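Long-range contact in diaminopimelate decarboxylase (PDB 7JPJ), which probably catalyses the pyridoxal 5'-phosphate-dependent decarboxylation of diaminopimelate, the step that yields lysine: residues A[305-310]-A[373-378]. Numbering follows the deposited sequence.
Sequences NSHTFL and LAEQEL
H307, whose ring meets both L373 and E375, has its ND1 turned back to its own loop, where it gives a weak, bent hydrogen bond to the backbone O of N305 (2.9 Å, 116° at the hydrogen). With CG anti to the carbonyl carbon, the imidazole reaches across to the 373-378 segment; histidine suits the place by offering an N-H to the loop and a flat face to its neighbour. The CD2 methyl of L373 sits over the centre of that face, 3.9 Å from the H307 centroid and 7° off the normal: a CH-pi contact, for which a branched aliphatic tip is well suited. L373 CD2 also lies 4.1 Å from CE2 of F309, whose apolar ring fits its buried position. E375, long and extended beyond CG, carries its charge out to the exposed rim and brings OE2 obliquely to the CD2 side of the imidazole, its carboxylate plane 76° from the ring. No hydrogen bond joins them, but the negative charge would probably favour a protonated H307. Strands 308-312 and 373-379 are not direct neighbours in the mixed sheet of the beta domain found in fold-type III decarboxylases: strand 347-353 runs between them, parallel to the first and antiparallel to the second. The side chains therefore meet over this middle strand, where H307 rests on V351 and E375 on S349. Replacing H307 with an alanine would probably leave a gap over L373 CD2 and the E375 carboxylate without the imidazole beside it. In the dimer, the second subunit packs its P170 against H307 and its S163 against L373.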
loop_
_atom_site.group_PDB
_atom_site.type_symbol
_atom_site.label_atom_id
_atom_site.label_comp_id
_atom_site.label_asym_id
_atom_site.label_seq_id
_atom_site.Cartn_x
_atom_site.Cartn_y
_atom_site.Cartn_z
ATOM N N ASN A 305 25.136 -16.026 -4.718
ATOM C CA ASN A 305 23.806 -15.420 -4.608
ATOM C C ASN A 305 23.618 -14.268 -5.589
ATOM O O ASN A 305 22.894 -13.310 -5.307
ATOM C CB ASN A 305 23.517 -14.949 -3.179
ATOM C CG ASN A 305 23.914 -15.971 -2.134
ATOM O OD1 ASN A 305 24.949 -16.626 -2.251
ATOM N ND2 ASN A 305 23.090 -16.109 -1.099
ATOM N N SER A 306 24.263 -14.350 -6.748
ATOM C CA SER A 306 24.113 -13.312 -7.753
ATOM C C SER A 306 22.880 -13.572 -8.611
ATOM O O SER A 306 22.396 -14.700 -8.733
ATOM C CB SER A 306 25.358 -13.228 -8.632
ATOM O OG SER A 306 25.616 -14.458 -9.285
ATOM N N HIS A 307 22.370 -12.501 -9.210
ATOM C CA HIS A 307 21.142 -12.566 -9.982
ATOM C C HIS A 307 21.256 -11.661 -11.197
ATOM O O HIS A 307 22.164 -10.832 -11.305
ATOM C CB HIS A 307 19.925 -12.157 -9.140
ATOM C CG HIS A 307 19.667 -13.054 -7.971
ATOM N ND1 HIS A 307 20.450 -13.047 -6.838
ATOM C CD2 HIS A 307 18.705 -13.983 -7.758
ATOM C CE1 HIS A 307 19.987 -13.937 -5.979
ATOM N NE2 HIS A 307 18.929 -14.519 -6.512
ATOM N N THR A 308 20.317 -11.842 -12.120
ATOM C CA THR A 308 20.058 -10.893 -13.191
ATOM C C THR A 308 18.733 -10.208 -12.894
ATOM O O THR A 308 17.723 -10.880 -12.664
ATOM C CB THR A 308 20.016 -11.588 -14.554
ATOM O OG1 THR A 308 21.350 -11.916 -14.962
ATOM C CG2 THR A 308 19.381 -10.683 -15.601
ATOM N N PHE A 309 18.746 -8.878 -12.875
ATOM C CA PHE A 309 17.599 -8.086 -12.453
ATOM C C PHE A 309 16.971 -7.384 -13.649
ATOM O O PHE A 309 17.669 -6.711 -14.416
ATOM C CB PHE A 309 18.004 -7.049 -11.403
ATOM C CG PHE A 309 18.530 -7.643 -10.127
ATOM C CD1 PHE A 309 19.857 -8.020 -10.014
ATOM C CD2 PHE A 309 17.698 -7.813 -9.031
ATOM C CE1 PHE A 309 20.340 -8.560 -8.837
ATOM C CE2 PHE A 309 18.178 -8.352 -7.854
ATOM C CZ PHE A 309 19.499 -8.727 -7.756
ATOM N N LEU A 310 15.657 -7.540 -13.798
ATOM C CA LEU A 310 14.868 -6.763 -14.743
ATOM C C LEU A 310 14.162 -5.650 -13.978
ATOM O O LEU A 310 13.342 -5.922 -13.095
ATOM C CB LEU A 310 13.846 -7.640 -15.463
ATOM C CG LEU A 310 14.345 -8.708 -16.438
ATOM C CD1 LEU A 310 13.166 -9.306 -17.175
ATOM C CD2 LEU A 310 15.350 -8.130 -17.417
ATOM N N LEU A 373 13.978 -13.479 -2.338
ATOM C CA LEU A 373 14.034 -13.404 -3.790
ATOM C C LEU A 373 13.683 -14.746 -4.416
ATOM O O LEU A 373 13.953 -15.811 -3.851
ATOM C CB LEU A 373 15.427 -12.978 -4.261
ATOM C CG LEU A 373 15.750 -11.487 -4.383
ATOM C CD1 LEU A 373 15.968 -10.856 -3.013
ATOM C CD2 LEU A 373 16.973 -11.289 -5.266
ATOM N N ALA A 374 13.082 -14.683 -5.602
ATOM C CA ALA A 374 12.778 -15.868 -6.391
ATOM C C ALA A 374 12.915 -15.513 -7.863
ATOM O O ALA A 374 12.592 -14.393 -8.267
ATOM C CB ALA A 374 11.373 -16.400 -6.096
ATOM N N GLU A 375 13.402 -16.462 -8.655
ATOM C CA GLU A 375 13.607 -16.263 -10.082
ATOM C C GLU A 375 12.546 -17.014 -10.873
ATOM O O GLU A 375 12.187 -18.145 -10.530
ATOM C CB GLU A 375 14.993 -16.741 -10.517
ATOM C CG GLU A 375 16.153 -16.036 -9.845
ATOM C CD GLU A 375 17.491 -16.503 -10.384
ATOM O OE1 GLU A 375 17.497 -17.363 -11.293
ATOM O OE2 GLU A 375 18.535 -16.009 -9.903
ATOM N N GLN A 376 12.058 -16.386 -11.939
ATOM C CA GLN A 376 11.147 -17.022 -12.879
ATOM C C GLN A 376 11.834 -17.177 -14.229
ATOM O O GLN A 376 12.551 -16.278 -14.679
ATOM C CB GLN A 376 9.854 -16.213 -13.036
ATOM C CG GLN A 376 9.098 -15.978 -11.736
ATOM C CD GLN A 376 7.668 -15.508 -11.960
ATOM O OE1 GLN A 376 7.130 -15.616 -13.064
ATOM N NE2 GLN A 376 7.044 -14.980 -10.910
ATOM N N GLU A 377 11.627 -18.326 -14.869
ATOM C CA GLU A 377 12.136 -18.547 -16.218
ATOM C C GLU A 377 11.193 -17.862 -17.199
ATOM O O GLU A 377 10.041 -18.278 -17.355
ATOM C CB GLU A 377 12.259 -20.040 -16.511
ATOM C CG GLU A 377 13.351 -20.400 -17.516
ATOM C CD GLU A 377 13.368 -21.885 -17.857
ATOM O OE1 GLU A 377 13.462 -22.236 -19.057
ATOM O OE2 GLU A 377 13.282 -22.706 -16.918
ATOM N N LEU A 378 11.669 -16.799 -17.842
ATOM C CA LEU A 378 10.879 -16.038 -18.799
ATOM C C LEU A 378 11.642 -15.923 -20.112
ATOM O O LEU A 378 12.775 -16.393 -20.243
ATOM C CB LEU A 378 10.526 -14.646 -18.256
ATOM C CG LEU A 378 10.161 -14.560 -16.778
ATOM C CD1 LEU A 378 10.449 -13.171 -16.235
ATOM C CD2 LEU A 378 8.702 -14.927 -16.578
#